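Local coordinates for protein arylamine n-acetyltransferase (Mycobacterium smegmatis, PDB 1W5R) that catalyses transfer of an acetyl group, probably from acetyl-CoA, to arylamines, and is here a variant altered in its catalytic triad, at residues L44-I50 / L263-V268; L55-F61 / G81-E85; Q73-G78 / Q111-L116; V91-S95 / T184-P188; R153-Y157 / V216-R221. The protein carries 1 engineered substitution. One frame throughout, in Å; residues are numbered along the deposited sequence.

Interaction 3 holds the active site. Engineered Gln73 takes the place of the nucleophilic cysteine and lies beside His113, which bonds to Asp130. Interactions 2 and 4 touch it, with centres about 12 Å and 10 Å from that of interaction 3. Interactions 2 and 3 share helix 73-87. Strands 90-98 and 111-119 join interactions 3 and 4 as sheet neighbours. Arg93 NH1 of interaction 4 and Glu85 OE2 of interaction 2 form a salt bridge of 2.8 Å. Interactions 1 and 5 are farther off, their centres about 21 Å and 20 Å from that of interaction 3. They lie on opposite sides of the chain's centre.

Interaction 1: L44-I50 / L263-V268; sequences LDPLLGI and LAGRDV
Leu48, Ile50 and Leu263 meet in an apolar contact at a helix end closed by a Schellman motif. Gly49, with positive phi, is the C-prime residue. Ile50 N returns to Asp45 O, and Gly49 N to Pro46 O. The partner is the type II turn Leu263 to Arg266, just before helix 268-274. Both methyls of Leu263 touch residues 44-50. Leu263 CD1 meets Leu48 CD1 at 3.7 Å and Leu44 CB at 3.9 Å. Leu263 CD2 lies 3.9 Å from Ile50 CD1. It also approaches Asp45 OD1, whose carboxylate is held by Lys63 and Arg69. Val268 CG2 closes on Leu48 CD1 at 4.0 Å.

Arg266 can be followed outward from CB. Its CG is anti to the carbonyl carbon (chi1 -61°), and the chain then runs extended to NE, crossing Ile50 at about a right angle. Arg266 CD comes 3.8 Å from Ile50 CD1. NE and CZ pass the same methyl, which sits over one face of the guanidinium, toward the rim. Arg266 NH1 also touches Ile50 CG1, at 3.7 Å. Beyond it, a water at the guanidinium edge accepts from Arg266 NH1 at 2.8 Å and donates to Leu48 O at 2.8 Å.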
# COMPACT_ATOMS: atom_id res chain seq x y z
N LEU A 44 -0.21 -20.29 -11.50
CA LEU A 44 0.28 -20.01 -12.85
C LEU A 44 0.05 -21.18 -13.82
O LEU A 44 -0.23 -20.95 -15.00
CB LEU A 44 1.75 -19.62 -12.84
CG LEU A 44 1.98 -18.21 -12.27
CD1 LEU A 44 3.39 -18.12 -11.70
CD2 LEU A 44 1.72 -17.12 -13.31
N ASP A 45 0.14 -22.42 -13.33
CA ASP A 45 -0.07 -23.56 -14.22
C ASP A 45 -1.50 -23.55 -14.80
O ASP A 45 -1.66 -23.46 -16.01
CB ASP A 45 0.26 -24.90 -13.55
CG ASP A 45 1.76 -25.21 -13.56
OD1 ASP A 45 2.57 -24.37 -14.03
OD2 ASP A 45 2.13 -26.31 -13.08
N PRO A 46 -2.55 -23.62 -13.95
CA PRO A 46 -3.92 -23.59 -14.54
C PRO A 46 -4.20 -22.34 -15.35
O PRO A 46 -4.93 -22.41 -16.34
CB PRO A 46 -4.86 -23.66 -13.33
CG PRO A 46 -4.03 -23.97 -12.16
CD PRO A 46 -2.58 -23.85 -12.49
N LEU A 47 -3.65 -21.20 -14.92
CA LEU A 47 -3.81 -19.96 -15.69
C LEU A 47 -3.32 -20.13 -17.14
O LEU A 47 -3.95 -19.63 -18.09
CB LEU A 47 -3.07 -18.79 -15.01
CG LEU A 47 -3.14 -17.43 -15.74
CD1 LEU A 47 -4.55 -16.89 -15.79
CD2 LEU A 47 -2.18 -16.44 -15.11
N LEU A 48 -2.22 -20.88 -17.28
CA LEU A 48 -1.56 -21.07 -18.57
C LEU A 48 -2.04 -22.34 -19.28
O LEU A 48 -1.44 -22.77 -20.27
CB LEU A 48 -0.04 -21.09 -18.38
CG LEU A 48 0.52 -19.73 -17.96
CD1 LEU A 48 1.90 -19.87 -17.35
CD2 LEU A 48 0.53 -18.76 -19.15
N GLY A 49 -3.11 -22.94 -18.76
CA GLY A 49 -3.68 -24.15 -19.39
C GLY A 49 -2.94 -25.44 -19.07
O GLY A 49 -3.11 -26.45 -19.75
N ILE A 50 -2.12 -25.41 -18.01
CA ILE A 50 -1.42 -26.61 -17.55
C ILE A 50 -2.20 -27.17 -16.35
O ILE A 50 -2.24 -26.54 -15.28
CB ILE A 50 0.03 -26.28 -17.12
CG1 ILE A 50 0.81 -25.62 -18.27
CG2 ILE A 50 0.74 -27.53 -16.63
CD1 ILE A 50 2.06 -24.87 -17.84
N LEU A 263 8.63 -21.47 -16.81
CA LEU A 263 7.53 -21.37 -17.78
C LEU A 263 7.94 -20.75 -19.12
O LEU A 263 7.13 -20.08 -19.78
CB LEU A 263 6.35 -20.60 -17.16
CG LEU A 263 5.64 -21.28 -15.98
CD1 LEU A 263 4.89 -20.25 -15.15
CD2 LEU A 263 4.71 -22.40 -16.45
N ALA A 264 9.18 -20.99 -19.53
CA ALA A 264 9.73 -20.47 -20.79
C ALA A 264 8.87 -20.82 -22.00
O ALA A 264 8.45 -21.97 -22.16
CB ALA A 264 11.15 -20.96 -20.98
N GLY A 265 8.64 -19.83 -22.86
CA GLY A 265 7.92 -20.05 -24.15
C GLY A 265 6.40 -20.19 -24.05
O GLY A 265 5.75 -20.68 -24.99
N ARG A 266 5.84 -19.74 -22.94
CA ARG A 266 4.39 -19.85 -22.75
C ARG A 266 3.69 -18.48 -22.83
O ARG A 266 2.47 -18.39 -22.71
CB ARG A 266 4.09 -20.58 -21.45
CG ARG A 266 4.63 -22.00 -21.46
CD ARG A 266 3.98 -22.91 -20.40
NE ARG A 266 4.43 -24.30 -20.49
CZ ARG A 266 3.72 -25.29 -21.02
NH1 ARG A 266 2.51 -25.06 -21.52
NH2 ARG A 266 4.22 -26.52 -21.04
N ASP A 267 4.48 -17.43 -23.02
CA ASP A 267 4.03 -16.01 -23.04
C ASP A 267 3.19 -15.66 -21.83
O ASP A 267 2.04 -15.23 -21.91
CB ASP A 267 3.36 -15.63 -24.35
CG ASP A 267 3.49 -14.13 -24.59
OD1 ASP A 267 3.89 -13.42 -23.64
OD2 ASP A 267 3.19 -13.69 -25.72
N VAL A 268 3.83 -15.87 -20.68
CA VAL A 268 3.26 -15.59 -19.40
C VAL A 268 2.75 -14.15 -19.36
O VAL A 268 1.63 -13.90 -18.90
CB VAL A 268 4.30 -15.79 -18.28
CG1 VAL A 268 3.69 -15.46 -16.93
CG2 VAL A 268 4.82 -17.23 -18.29
O HOH W 1 0.87 -22.77 -21.83

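Interaction 2: L55-F61 / G81-E85; sequences LSAEALF and GYVLE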
# COMPACT_ATOMS: atom_id res chain seq x y z
N LEU A 55 -0.96 -35.60 -7.95
CA LEU A 55 -0.70 -35.18 -6.58
C LEU A 55 0.21 -36.16 -5.82
O LEU A 55 0.20 -36.22 -4.58
CB LEU A 55 -2.02 -34.94 -5.84
CG LEU A 55 -2.93 -33.88 -6.48
CD1 LEU A 55 -4.25 -33.79 -5.71
CD2 LEU A 55 -2.27 -32.49 -6.59
N SER A 56 0.98 -36.95 -6.57
CA SER A 56 2.00 -37.81 -5.98
C SER A 56 3.10 -37.00 -5.31
O SER A 56 3.33 -35.84 -5.65
CB SER A 56 2.61 -38.70 -7.06
OG SER A 56 3.38 -37.94 -7.98
N ALA A 57 3.80 -37.61 -4.36
CA ALA A 57 4.93 -36.93 -3.73
C ALA A 57 5.98 -36.52 -4.76
O ALA A 57 6.55 -35.43 -4.68
CB ALA A 57 5.55 -37.81 -2.64
N GLU A 58 6.27 -37.40 -5.71
CA GLU A 58 7.27 -37.11 -6.74
C GLU A 58 6.95 -35.82 -7.48
O GLU A 58 7.82 -34.96 -7.65
CB GLU A 58 7.40 -38.29 -7.73
CG GLU A 58 8.24 -37.96 -8.97
CD GLU A 58 8.54 -39.17 -9.85
OE1 GLU A 58 7.90 -40.24 -9.68
OE2 GLU A 58 9.40 -39.04 -10.74
N ALA A 59 5.70 -35.70 -7.92
CA ALA A 59 5.27 -34.53 -8.66
C ALA A 59 5.32 -33.27 -7.80
O ALA A 59 5.77 -32.23 -8.25
CB ALA A 59 3.88 -34.74 -9.19
N LEU A 60 4.83 -33.37 -6.56
CA LEU A 60 4.73 -32.17 -5.72
C LEU A 60 6.08 -31.67 -5.20
O LEU A 60 6.32 -30.46 -5.16
CB LEU A 60 3.73 -32.40 -4.59
CG LEU A 60 2.30 -32.70 -5.05
CD1 LEU A 60 1.38 -32.86 -3.85
CD2 LEU A 60 1.79 -31.61 -6.02
N PHE A 61 6.96 -32.59 -4.83
CA PHE A 61 8.32 -32.21 -4.44
C PHE A 61 9.06 -31.60 -5.64
O PHE A 61 9.72 -30.57 -5.51
CB PHE A 61 9.10 -33.41 -3.89
CG PHE A 61 8.89 -33.68 -2.42
CD1 PHE A 61 7.79 -34.43 -1.98
CD2 PHE A 61 9.81 -33.21 -1.46
CE1 PHE A 61 7.60 -34.71 -0.61
CE2 PHE A 61 9.62 -33.49 -0.09
CZ PHE A 61 8.52 -34.23 0.34
N GLY A 81 1.42 -32.83 3.62
CA GLY A 81 0.94 -34.15 4.06
C GLY A 81 2.03 -35.21 4.00
O GLY A 81 2.25 -35.94 4.96
N TYR A 82 2.74 -35.28 2.87
CA TYR A 82 3.84 -36.24 2.71
C TYR A 82 4.96 -35.94 3.69
O TYR A 82 5.51 -36.87 4.32
CB TYR A 82 4.39 -36.21 1.29
CG TYR A 82 3.42 -36.69 0.23
CD1 TYR A 82 3.00 -35.85 -0.82
CD2 TYR A 82 2.91 -37.99 0.27
CE1 TYR A 82 2.10 -36.31 -1.78
CE2 TYR A 82 2.02 -38.45 -0.68
CZ TYR A 82 1.62 -37.61 -1.71
OH TYR A 82 0.74 -38.06 -2.66
N VAL A 83 5.30 -34.66 3.84
CA VAL A 83 6.38 -34.25 4.74
C VAL A 83 6.07 -34.66 6.17
O VAL A 83 6.92 -35.25 6.85
CB VAL A 83 6.65 -32.73 4.66
CG1 VAL A 83 7.54 -32.30 5.81
CG2 VAL A 83 7.27 -32.38 3.34
N LEU A 84 4.85 -34.37 6.63
CA LEU A 84 4.49 -34.66 8.02
C LEU A 84 4.47 -36.16 8.31
O LEU A 84 4.95 -36.59 9.37
CB LEU A 84 3.18 -34.00 8.42
CG LEU A 84 3.18 -32.46 8.40
CD1 LEU A 84 1.79 -31.98 8.72
CD2 LEU A 84 4.22 -31.81 9.35
N GLU A 85 3.94 -36.93 7.37
CA GLU A 85 3.98 -38.40 7.43
C GLU A 85 5.39 -38.93 7.57
O GLU A 85 5.67 -39.81 8.41
CB GLU A 85 3.41 -38.98 6.14
CG GLU A 85 1.94 -39.07 6.13
CD GLU A 85 1.43 -39.93 5.00
OE1 GLU A 85 1.99 -39.89 3.87
OE2 GLU A 85 0.44 -40.63 5.25
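Ala57 CB sits over the centre of the Tyr82 ring, a CH-pi contact of 3.6 Å to the centroid. The methyl is only 9° off the ring normal. Around this centre, Leu60 CD1 comes to the ring edge, 4.1 Å from Tyr82 CE1. Phe61 reaches residues 82 and 83 of helix 73-87. Phe61 CE1 meets Tyr82 CB at 4.0 Å, with CB near the plane of the phenyl ring. Phe61 CZ touches Val83 CG2 at 3.7 Å. Leu8 and Tyr11 of helix 8-14 also pack on Phe61 and Val83.

The contact joins the first turn of helix 57-66 to the later half of helix 73-87. The two short segments cross at -111°, with axes 11.3 Å apart. Tyr82 bridges that wide gap. Ser56 is the N-cap of helix 57-66; its OG accepts from Ala59 N at 3.2 Å and is also hydrogen-bonded to Asp54 OD1.

At the polar edge, Tyr82 OH donates to Leu55 O over 2.7 Å. Arg189 NH1 adds a weak bond to the hydroxyl. Arg93 makes a cation-pi contact on the ring face opposite Ala57. Pinned at its hydroxyl and enclosed on both faces, the ring should keep a fixed rotation.

Interaction 3: Q73-G78 / Q111-L116; sequences QYEHNG and QTHNVL. Engineered in segment 73-78: Gln73 (natural residue Cys).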
# COMPACT_ATOMS: atom_id res chain seq x y z
N GLN A 73 -4.06 -25.15 -3.50
CA GLN A 73 -4.42 -25.87 -2.29
C GLN A 73 -3.99 -27.34 -2.28
O GLN A 73 -3.44 -27.85 -1.29
CB GLN A 73 -5.93 -25.76 -2.00
CG GLN A 73 -6.88 -26.09 -3.13
CD GLN A 73 -7.20 -24.89 -4.04
OE1 GLN A 73 -6.43 -23.95 -4.15
NE2 GLN A 73 -8.36 -24.95 -4.69
N TYR A 74 -4.24 -28.04 -3.39
CA TYR A 74 -3.90 -29.48 -3.45
C TYR A 74 -2.40 -29.75 -3.44
O TYR A 74 -1.92 -30.79 -2.94
CB TYR A 74 -4.50 -30.11 -4.69
CG TYR A 74 -6.00 -30.11 -4.74
CD1 TYR A 74 -6.69 -29.16 -5.49
CD2 TYR A 74 -6.74 -31.07 -4.04
CE1 TYR A 74 -8.10 -29.16 -5.54
CE2 TYR A 74 -8.14 -31.09 -4.09
CZ TYR A 74 -8.81 -30.13 -4.83
OH TYR A 74 -10.18 -30.13 -4.93
N GLU A 75 -1.66 -28.80 -4.00
CA GLU A 75 -0.21 -28.94 -4.08
C GLU A 75 0.42 -28.66 -2.72
O GLU A 75 1.29 -29.40 -2.26
CB GLU A 75 0.35 -28.02 -5.16
CG GLU A 75 -0.09 -28.44 -6.55
CD GLU A 75 0.16 -27.38 -7.60
OE1 GLU A 75 0.95 -27.66 -8.54
OE2 GLU A 75 -0.45 -26.29 -7.51
N HIS A 76 -0.04 -27.59 -2.07
CA HIS A 76 0.47 -27.22 -0.75
C HIS A 76 0.23 -28.26 0.31
O HIS A 76 1.16 -28.74 0.95
CB HIS A 76 -0.16 -25.91 -0.31
CG HIS A 76 0.58 -24.71 -0.79
ND1 HIS A 76 1.76 -24.29 -0.22
CD2 HIS A 76 0.34 -23.87 -1.83
CE1 HIS A 76 2.21 -23.23 -0.86
NE2 HIS A 76 1.37 -22.96 -1.85
N ASN A 77 -1.03 -28.60 0.49
CA ASN A 77 -1.38 -29.55 1.54
C ASN A 77 -0.99 -30.96 1.17
O ASN A 77 -0.70 -31.77 2.05
CB ASN A 77 -2.84 -29.40 1.94
CG ASN A 77 -3.06 -28.11 2.74
OD1 ASN A 77 -2.20 -27.72 3.52
ND2 ASN A 77 -4.19 -27.45 2.52
N GLY A 78 -0.95 -31.25 -0.12
CA GLY A 78 -0.45 -32.55 -0.54
C GLY A 78 1.00 -32.68 -0.12
O GLY A 78 1.37 -33.65 0.56
N GLN A 111 -16.51 -29.63 -4.16
CA GLN A 111 -15.38 -29.93 -3.30
C GLN A 111 -14.13 -29.50 -4.07
O GLN A 111 -13.72 -30.16 -5.04
CB GLN A 111 -15.31 -31.42 -2.96
CG GLN A 111 -16.45 -31.90 -2.07
CD GLN A 111 -16.35 -33.39 -1.84
OE1 GLN A 111 -15.32 -33.88 -1.35
NE2 GLN A 111 -17.40 -34.12 -2.20
N THR A 112 -13.55 -28.38 -3.65
CA THR A 112 -12.39 -27.81 -4.35
C THR A 112 -11.21 -27.56 -3.42
O THR A 112 -10.18 -27.01 -3.83
CB THR A 112 -12.72 -26.49 -5.03
OG1 THR A 112 -13.02 -25.52 -4.02
CG2 THR A 112 -13.89 -26.62 -5.99
N HIS A 113 -11.36 -27.93 -2.15
CA HIS A 113 -10.29 -27.70 -1.18
C HIS A 113 -9.81 -29.02 -0.59
O HIS A 113 -10.52 -30.04 -0.61
CB HIS A 113 -10.75 -26.73 -0.08
CG HIS A 113 -9.63 -26.14 0.73
ND1 HIS A 113 -8.37 -25.94 0.23
CD2 HIS A 113 -9.61 -25.67 2.00
CE1 HIS A 113 -7.60 -25.40 1.16
NE2 HIS A 113 -8.33 -25.23 2.25
N ASN A 114 -8.59 -28.99 -0.06
CA ASN A 114 -7.93 -30.15 0.53
C ASN A 114 -7.18 -29.62 1.74
O ASN A 114 -6.45 -28.64 1.62
CB ASN A 114 -6.98 -30.77 -0.52
CG ASN A 114 -6.01 -31.83 0.03
OD1 ASN A 114 -4.89 -31.92 -0.45
ND2 ASN A 114 -6.45 -32.65 1.00
N VAL A 115 -7.43 -30.23 2.91
CA VAL A 115 -6.76 -29.85 4.15
C VAL A 115 -6.27 -31.11 4.87
O VAL A 115 -6.56 -32.23 4.42
CB VAL A 115 -7.66 -28.99 5.09
CG1 VAL A 115 -8.10 -27.72 4.38
CG2 VAL A 115 -8.88 -29.78 5.61
N LEU A 116 -5.52 -30.94 5.96
CA LEU A 116 -4.96 -32.08 6.69
C LEU A 116 -5.55 -32.19 8.08
O LEU A 116 -5.78 -31.17 8.74
CB LEU A 116 -3.45 -31.96 6.81
CG LEU A 116 -2.70 -31.76 5.49
CD1 LEU A 116 -1.22 -31.54 5.78
CD2 LEU A 116 -2.94 -32.95 4.54
O HOH W 2 -3.27 -33.20 -2.27
O HOH W 3 -11.38 -31.50 -3.00
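The active site of this acetyltransferase lies where engineered Gln73, natural Cys, meets His113. Gln73 CB comes to the edge of the imidazole, 3.3 Å from His113 ND1. The glutamine CG stands between the backbone N and the carbonyl carbon (chi1 51°), and the chain bends again at chi2. This brings the amide to the strand. Gln73 NE2 donates to Thr112 O over 2.9 Å, at an N-H...O angle of 163°, a bond of the engineered side chain. The acceptor lies in the amide plane, and the bond runs almost straight out from the carbonyl. The other end of the imidazole is held too: His113 NE2 bonds to Asp130 OD2, and Tyr180 meets the ring edge-to-face.

The arrangement fits the papain-like scheme of this clan. The nucleophile position opens helix 73-87, and the histidine sits on strand 111-119, which runs alongside at an axis distance of 7.4 Å. Thr112 and His113 both face Gly96 in a classic beta bulge.

One turn on, Asn77 ND2 donates to Asn114 O at 2.7 Å and also reaches Asp130 OD1. Asn77 OD1 accepts from Val131 N. Asn77 is thus a second-shell residue that probably helps position Asp130. Tyr74 crosses Asn114 at a slant, Tyr74 CD2 to Asn114 CB 3.5 Å, with ring and amide planes 22° apart. Asn114 ND2 is engaged by Leu94 O. One water donates to both Tyr74 O and Asn114 OD1. Another joins Tyr74 OH to His113 O, 2.7 Å from the hydroxyl. Leu116 CD2 packs against Asn77 O at 3.6 Å.

Interaction 4: V91-S95 / T184-P188; sequences VERLS and TEPRP
Arg187 turns at chi2 (-62°), and Ser95 holds OG between its backbone N and carbonyl carbon (chi1 64°). These torsions bring Arg187 NE to Ser95 OG at 2.9 Å. The hydroxyl lies 33° out of the guanidinium plane. Gln111 OE1 is a second partner of this oxygen. Farther out, Arg187 NH1 forms a salt bridge with Glu185 OE1 at 2.9 Å, and Glu185 CB lies over the centre of one guanidinium face. The group is thus steadied from its own loop as well as from the strand.

The loop lies between strand 175-182 and helix 189-201. It passes strand 90-98 at about a right angle, although strands 90-98 and 175-182 are neighbours in the eight-stranded antiparallel sheet. Arg187 N donates to Arg93 O over 2.8 Å. The same oxygen receives a CA-H...O contact from Pro186.

Glu92 lies side by side with the Pro186 ring, Glu92 CD to Pro186 CG 3.5 Å. Leu94 CD2 packs on Thr184 O and Glu185 O, 3.7 Å from each. Waters complete the seam. One takes the Arg93 N-H and donates to Arg187 O. A second takes the Ser95 N-H and donates to Glu185 O at 2.7 Å. A third joins Arg187 NH2 to Ser95 O.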
# COMPACT_ATOMS: atom_id res chain seq x y z
N VAL A 91 -1.35 -38.59 9.46
CA VAL A 91 -1.98 -37.60 8.59
C VAL A 91 -3.15 -38.21 7.82
O VAL A 91 -3.00 -39.26 7.17
CB VAL A 91 -0.96 -37.02 7.56
CG1 VAL A 91 -1.61 -35.93 6.68
CG2 VAL A 91 0.29 -36.48 8.26
N GLU A 92 -4.30 -37.56 7.90
CA GLU A 92 -5.43 -37.85 7.01
C GLU A 92 -5.67 -36.65 6.11
O GLU A 92 -5.54 -35.50 6.56
CB GLU A 92 -6.68 -38.21 7.81
CG GLU A 92 -6.50 -39.53 8.57
CD GLU A 92 -7.66 -39.90 9.46
OE1 GLU A 92 -8.39 -39.00 9.92
OE2 GLU A 92 -7.83 -41.12 9.72
N ARG A 93 -5.95 -36.92 4.84
CA ARG A 93 -6.27 -35.87 3.87
C ARG A 93 -7.77 -35.67 3.78
O ARG A 93 -8.53 -36.62 3.53
CB ARG A 93 -5.72 -36.19 2.48
CG ARG A 93 -4.21 -36.03 2.31
CD ARG A 93 -3.42 -37.14 3.03
NE ARG A 93 -2.03 -37.13 2.59
CZ ARG A 93 -1.08 -37.93 3.05
NH1 ARG A 93 -1.35 -38.85 3.99
NH2 ARG A 93 0.16 -37.83 2.57
N LEU A 94 -8.22 -34.45 4.01
CA LEU A 94 -9.64 -34.16 3.94
C LEU A 94 -9.94 -33.26 2.75
O LEU A 94 -9.05 -32.56 2.25
CB LEU A 94 -10.10 -33.46 5.22
CG LEU A 94 -9.69 -34.11 6.55
CD1 LEU A 94 -10.25 -33.33 7.74
CD2 LEU A 94 -10.14 -35.57 6.63
N SER A 95 -11.20 -33.30 2.31
CA SER A 95 -11.69 -32.40 1.28
C SER A 95 -12.75 -31.45 1.82
O SER A 95 -13.42 -31.74 2.82
CB SER A 95 -12.28 -33.20 0.10
OG SER A 95 -13.41 -33.94 0.52
N THR A 184 -14.72 -34.91 8.08
CA THR A 184 -13.51 -35.57 8.53
C THR A 184 -13.32 -36.96 7.91
O THR A 184 -12.51 -37.73 8.40
CB THR A 184 -13.43 -35.65 10.08
OG1 THR A 184 -14.56 -36.38 10.58
CG2 THR A 184 -13.41 -34.24 10.68
N GLU A 185 -14.05 -37.26 6.83
CA GLU A 185 -13.85 -38.52 6.11
C GLU A 185 -12.51 -38.49 5.35
O GLU A 185 -12.32 -37.63 4.47
CB GLU A 185 -14.99 -38.77 5.13
CG GLU A 185 -14.86 -40.08 4.34
CD GLU A 185 -15.91 -40.22 3.24
OE1 GLU A 185 -16.87 -39.42 3.19
OE2 GLU A 185 -15.76 -41.16 2.41
N PRO A 186 -11.57 -39.39 5.69
CA PRO A 186 -10.30 -39.40 4.96
C PRO A 186 -10.50 -39.70 3.47
O PRO A 186 -11.29 -40.59 3.10
CB PRO A 186 -9.52 -40.53 5.63
CG PRO A 186 -10.12 -40.61 7.02
CD PRO A 186 -11.58 -40.40 6.76
N ARG A 187 -9.77 -38.98 2.63
CA ARG A 187 -9.92 -39.09 1.18
C ARG A 187 -8.71 -39.76 0.57
O ARG A 187 -7.57 -39.49 0.95
CB ARG A 187 -10.10 -37.72 0.53
CG ARG A 187 -11.20 -36.86 1.12
CD ARG A 187 -12.53 -37.55 0.93
NE ARG A 187 -13.64 -36.70 1.34
CZ ARG A 187 -14.91 -37.08 1.38
NH1 ARG A 187 -15.26 -38.32 1.02
NH2 ARG A 187 -15.84 -36.21 1.76
N PRO A 188 -8.95 -40.66 -0.41
CA PRO A 188 -7.83 -41.23 -1.12
C PRO A 188 -7.29 -40.23 -2.14
O PRO A 188 -8.02 -39.33 -2.59
CB PRO A 188 -8.45 -42.42 -1.85
CG PRO A 188 -9.86 -42.01 -2.11
CD PRO A 188 -10.24 -41.16 -0.90
O HOH W 4 -6.37 -39.51 3.73
O HOH W 5 -12.90 -35.08 3.90
O HOH W 6 -15.55 -33.52 2.96

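Interaction 5: R153-Y157 / V216-R221; sequences RHEPY and VTDDAR
Glu155 and Arg221 approach from opposite directions, with carboxylate and guanidinium nearly coplanar, 20° apart. The grip is side-on. Arg221 NH2 donates to Glu155 OE1 at 2.8 Å and Arg221 NE to Glu155 OE2 at 2.9 Å, each oxygen using its syn lone pair. The carboxylate comes back to the arginine by a bend at chi2 of Glu155. The remaining nitrogen, Arg221 NH1, bonds to Gly135 O and Thr137 O.

His154 crosses the same group at a slant, planes 50° apart, with His154 CB 3.8 Å from Arg221 NH2. His154 NE2 lies 3.7 Å from Val216 CG1 and also over one face of the Arg153 guanidinium, toward its rim. The Arg153 plane stands 75° from the Asp218 carboxylate. Arg153 NH1 and Asp218 OD1 form a salt bridge at 2.9 Å, whose hydrogen bond is weak. Arg37 also pairs with that oxygen, and Arg153 NE donates to Thr139 O. One water links Arg153 NH2 to Val216 O.

The contact ties two sheets together. Residues 153-157 lead into strand 157-162 of the eight-stranded sheet. Residues 216-221 turn between strands 212-216 and 220-225 of the five-stranded one. Helix 25-38 lies against Arg153.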
# COMPACT_ATOMS: atom_id res chain seq x y z
N ARG A 153 -1.04 -17.46 14.92
CA ARG A 153 0.03 -16.46 14.74
C ARG A 153 -0.50 -15.12 14.23
O ARG A 153 0.18 -14.10 14.32
CB ARG A 153 1.13 -16.95 13.79
CG ARG A 153 1.90 -18.18 14.23
CD ARG A 153 3.15 -18.39 13.38
NE ARG A 153 2.86 -18.48 11.95
CZ ARG A 153 3.43 -17.73 11.00
NH1 ARG A 153 4.34 -16.80 11.28
NH2 ARG A 153 3.08 -17.92 9.73
N HIS A 154 -1.72 -15.13 13.68
CA HIS A 154 -2.35 -13.94 13.13
C HIS A 154 -3.71 -13.76 13.79
O HIS A 154 -3.75 -13.50 15.00
CB HIS A 154 -2.39 -14.00 11.59
CG HIS A 154 -1.03 -14.13 10.97
ND1 HIS A 154 -0.42 -13.11 10.28
CD2 HIS A 154 -0.14 -15.15 11.01
CE1 HIS A 154 0.78 -13.52 9.88
NE2 HIS A 154 0.97 -14.75 10.31
N GLU A 155 -4.81 -13.92 13.04
CA GLU A 155 -6.16 -13.64 13.56
C GLU A 155 -6.71 -14.86 14.29
O GLU A 155 -6.25 -15.98 14.07
CB GLU A 155 -7.14 -13.31 12.42
CG GLU A 155 -6.68 -12.29 11.42
CD GLU A 155 -5.95 -12.92 10.24
OE1 GLU A 155 -5.38 -14.02 10.37
OE2 GLU A 155 -5.90 -12.26 9.19
N PRO A 156 -7.72 -14.65 15.15
CA PRO A 156 -8.46 -15.79 15.68
C PRO A 156 -9.22 -16.56 14.59
O PRO A 156 -9.74 -15.95 13.64
CB PRO A 156 -9.46 -15.15 16.65
CG PRO A 156 -9.00 -13.76 16.86
CD PRO A 156 -8.17 -13.35 15.71
N TYR A 157 -9.26 -17.88 14.73
CA TYR A 157 -10.08 -18.74 13.87
C TYR A 157 -11.03 -19.56 14.73
O TYR A 157 -10.83 -19.67 15.94
CB TYR A 157 -9.22 -19.69 13.01
CG TYR A 157 -8.57 -19.06 11.79
CD1 TYR A 157 -7.65 -18.00 11.92
CD2 TYR A 157 -8.83 -19.55 10.51
CE1 TYR A 157 -7.04 -17.44 10.79
CE2 TYR A 157 -8.20 -19.01 9.38
CZ TYR A 157 -7.32 -17.95 9.53
OH TYR A 157 -6.70 -17.40 8.44
N VAL A 216 2.45 -15.52 3.24
CA VAL A 216 2.15 -14.97 4.56
C VAL A 216 3.41 -14.94 5.41
O VAL A 216 4.03 -15.98 5.64
CB VAL A 216 1.05 -15.77 5.31
CG1 VAL A 216 0.74 -15.13 6.67
CG2 VAL A 216 -0.22 -15.85 4.47
N THR A 217 3.77 -13.74 5.87
CA THR A 217 4.93 -13.55 6.72
C THR A 217 4.45 -13.36 8.16
O THR A 217 3.24 -13.29 8.41
CB THR A 217 5.72 -12.30 6.31
OG1 THR A 217 4.93 -11.13 6.55
CG2 THR A 217 6.10 -12.35 4.82
N ASP A 218 5.39 -13.27 9.10
CA ASP A 218 5.01 -13.03 10.49
C ASP A 218 4.16 -11.77 10.64
O ASP A 218 3.28 -11.73 11.51
CB ASP A 218 6.23 -12.90 11.41
CG ASP A 218 7.06 -14.16 11.48
OD1 ASP A 218 6.69 -15.19 10.87
OD2 ASP A 218 8.10 -14.13 12.18
N ASP A 219 4.42 -10.77 9.80
CA ASP A 219 3.80 -9.44 9.94
C ASP A 219 2.61 -9.19 9.04
O ASP A 219 1.82 -8.28 9.30
CB ASP A 219 4.82 -8.34 9.67
CG ASP A 219 5.92 -8.29 10.70
OD1 ASP A 219 5.65 -8.58 11.88
OD2 ASP A 219 7.06 -7.95 10.32
N ALA A 220 2.48 -9.95 7.96
CA ALA A 220 1.46 -9.57 6.97
C ALA A 220 1.00 -10.71 6.09
O ALA A 220 1.77 -11.63 5.82
CB ALA A 220 1.96 -8.41 6.10
N ARG A 221 -0.24 -10.60 5.62
CA ARG A 221 -0.76 -11.49 4.58
C ARG A 221 -0.74 -10.75 3.26
O ARG A 221 -1.21 -9.61 3.18
CB ARG A 221 -2.19 -11.91 4.90
CG ARG A 221 -2.32 -12.70 6.21
CD ARG A 221 -3.79 -12.98 6.53
NE ARG A 221 -3.97 -13.87 7.69
CZ ARG A 221 -3.80 -15.19 7.66
NH1 ARG A 221 -3.42 -15.80 6.54
NH2 ARG A 221 -4.00 -15.92 8.76
O HOH W 7 5.04 -16.97 8.08
O HOH W 8 2.74 -13.42 13.46